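Long-range contact in putative platelet activating factor (Streptococcus pneumoniae, PDB 2HSJ), which is of unknown function but, as a member of the SGNH/GDSL hydrolase family apparently related to platelet-activating factor acetylhydrolases, probably hydrolyses ester bonds: residues G41-E46 against G194-I199. Sequence-based numbering, arbitrary orientation.
Sequences GDSIVE and GLHLSI
Ile44 and His196 bring the two backbones closest, their CA atoms 6.3 Å apart, where the short helix 43-46 faces the loop that leads into helix 199-209. No hydrogen bond spans the gap; side chains fill it. Ser43 meets the imidazole edge-on: its CB lies near the ring plane, 3.6 Å from NE2 of His196, while Ser43 OG stands 3.9 Å from that same NE2, longer than a hydrogen bond, and is engaged by Gly67 N. Ile44 does the apolar work with two branches. A chi1 of -52° sets CG1 beside the backbone N and CG2 anti to it, parting the branches: CD1 comes to 3.8 Å from CA of His196 and equally near O of Leu195, and CG2 touches CD1 of Leu197 at 4.0 Å, the two side chains crossing at about a right angle. A branched isoleucine can thus cover the loop backbone and Leu197 together; Leu197 also packs on Tyr202 and Leu205 of helix 199-209. CG of Leu195 lies over one face of the imidazole, displaced toward its rim. Asp42 caps the helix, its OD1 accepting from Ile44 N at 3.2 Å from above the carboxylate plane, and Asp193 OD1 holds the backbone N atoms of Leu195 and His196. The sequences Gly-Asp-Ser, at the C-terminal end of strand 37-41, and Asp-x-x-His are the family's first and fifth signature blocks, so the small, hydroxyl-bearing Ser43 is probably the nucleophile and His196 the base of an SGNH-hydrolase catalytic triad, with Asp193 as the probable acid.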
loop_
_atom_site.group_PDB
_atom_site.type_symbol
_atom_site.label_atom_id
_atom_site.label_comp_id
_atom_site.label_asym_id
_atom_site.label_seq_id
_atom_site.Cartn_x
_atom_site.Cartn_y
_atom_site.Cartn_z
ATOM N N GLY D 41 -17.677 11.307 -8.909
ATOM C CA GLY D 41 -19.068 11.756 -9.012
ATOM C C GLY D 41 -19.364 13.005 -8.242
ATOM O O GLY D 41 -18.489 13.861 -8.099
ATOM N N ASP D 42 -20.591 13.094 -7.739
ATOM C CA ASP D 42 -21.097 14.360 -7.187
ATOM C C ASP D 42 -21.027 14.398 -5.660
ATOM O O ASP D 42 -20.130 13.783 -5.068
ATOM C CB ASP D 42 -22.534 14.596 -7.717
ATOM C CG ASP D 42 -23.499 13.448 -7.384
ATOM O OD1 ASP D 42 -23.217 12.672 -6.427
ATOM O OD2 ASP D 42 -24.563 13.318 -8.066
ATOM N N SER D 43 -21.928 15.118 -4.999
ATOM C CA SER D 43 -21.844 15.269 -3.534
ATOM C C SER D 43 -21.886 13.925 -2.812
ATOM O O SER D 43 -21.260 13.755 -1.790
ATOM C CB SER D 43 -23.024 16.106 -3.011
ATOM O OG SER D 43 -23.153 17.296 -3.744
ATOM N N ILE D 44 -22.727 13.012 -3.281
ATOM C CA ILE D 44 -22.867 11.727 -2.608
ATOM C C ILE D 44 -21.515 11.009 -2.555
ATOM O O ILE D 44 -21.202 10.335 -1.583
ATOM C CB ILE D 44 -23.939 10.845 -3.291
ATOM C CG1 ILE D 44 -25.246 11.610 -3.453
ATOM C CG2 ILE D 44 -24.117 9.501 -2.553
ATOM C CD1 ILE D 44 -25.863 11.973 -2.204
ATOM N N VAL D 45 -20.724 11.138 -3.616
ATOM C CA VAL D 45 -19.349 10.612 -3.598
ATOM C C VAL D 45 -18.443 11.437 -2.685
ATOM O O VAL D 45 -17.740 10.867 -1.850
ATOM C CB VAL D 45 -18.762 10.563 -5.028
ATOM C CG1 VAL D 45 -17.340 9.990 -4.983
ATOM C CG2 VAL D 45 -19.689 9.719 -5.940
ATOM N N GLU D 46 -18.425 12.763 -2.854
ATOM C CA GLU D 46 -17.513 13.572 -2.035
ATOM C C GLU D 46 -17.651 13.294 -0.540
ATOM O O GLU D 46 -16.645 13.229 0.215
ATOM C CB GLU D 46 -17.694 15.088 -2.272
ATOM C CG GLU D 46 -16.577 15.839 -1.576
ATOM C CD GLU D 46 -16.708 17.336 -1.561
ATOM O OE1 GLU D 46 -17.376 17.938 -2.447
ATOM O OE2 GLU D 46 -16.113 17.937 -0.618
ATOM N N GLY D 194 -33.476 14.249 2.229
ATOM C CA GLY D 194 -34.311 13.759 1.127
ATOM C C GLY D 194 -33.534 13.418 -0.132
ATOM O O GLY D 194 -34.041 12.685 -0.991
ATOM N N LEU D 195 -32.313 13.956 -0.216
ATOM C CA LEU D 195 -31.407 13.768 -1.358
ATOM C C LEU D 195 -30.070 13.137 -0.922
ATOM O O LEU D 195 -29.637 12.133 -1.477
ATOM C CB LEU D 195 -31.176 15.123 -2.035
ATOM C CG LEU D 195 -30.115 15.208 -3.127
ATOM C CD1 LEU D 195 -30.491 14.359 -4.323
ATOM C CD2 LEU D 195 -29.958 16.669 -3.510
ATOM N N HIS D 196 -29.397 13.757 0.042
ATOM C CA HIS D 196 -28.145 13.234 0.575
ATOM C C HIS D 196 -28.353 12.078 1.545
ATOM O O HIS D 196 -29.434 11.937 2.164
ATOM C CB HIS D 196 -27.397 14.359 1.288
ATOM C CG HIS D 196 -26.972 15.444 0.359
ATOM N ND1 HIS D 196 -27.727 16.582 0.156
ATOM C CD2 HIS D 196 -25.904 15.537 -0.470
ATOM C CE1 HIS D 196 -27.130 17.337 -0.750
ATOM N NE2 HIS D 196 -26.021 16.733 -1.139
ATOM N N LEU D 197 -27.322 11.255 1.672
ATOM C CA LEU D 197 -27.443 10.053 2.469
ATOM C C LEU D 197 -27.018 10.270 3.905
ATOM O O LEU D 197 -26.038 10.992 4.172
ATOM C CB LEU D 197 -26.597 8.937 1.859
ATOM C CG LEU D 197 -26.995 8.477 0.457
ATOM C CD1 LEU D 197 -26.169 7.259 0.076
ATOM C CD2 LEU D 197 -28.502 8.120 0.312
ATOM N N SER D 198 -27.746 9.638 4.824
ATOM C CA SER D 198 -27.285 9.511 6.218
ATOM C C SER D 198 -26.215 8.419 6.303
ATOM O O SER D 198 -25.970 7.685 5.342
ATOM C CB SER D 198 -28.474 9.092 7.082
ATOM O OG SER D 198 -28.867 7.776 6.682
ATOM N N ILE D 199 -25.603 8.254 7.471
ATOM C CA ILE D 199 -24.674 7.152 7.640
ATOM C C ILE D 199 -25.344 5.770 7.420
ATOM O O ILE D 199 -24.742 4.882 6.788
ATOM C CB ILE D 199 -23.898 7.279 8.982
ATOM C CG1 ILE D 199 -22.919 8.467 8.927
ATOM C CG2 ILE D 199 -23.184 5.974 9.309
ATOM C CD1 ILE D 199 -21.931 8.396 7.749
#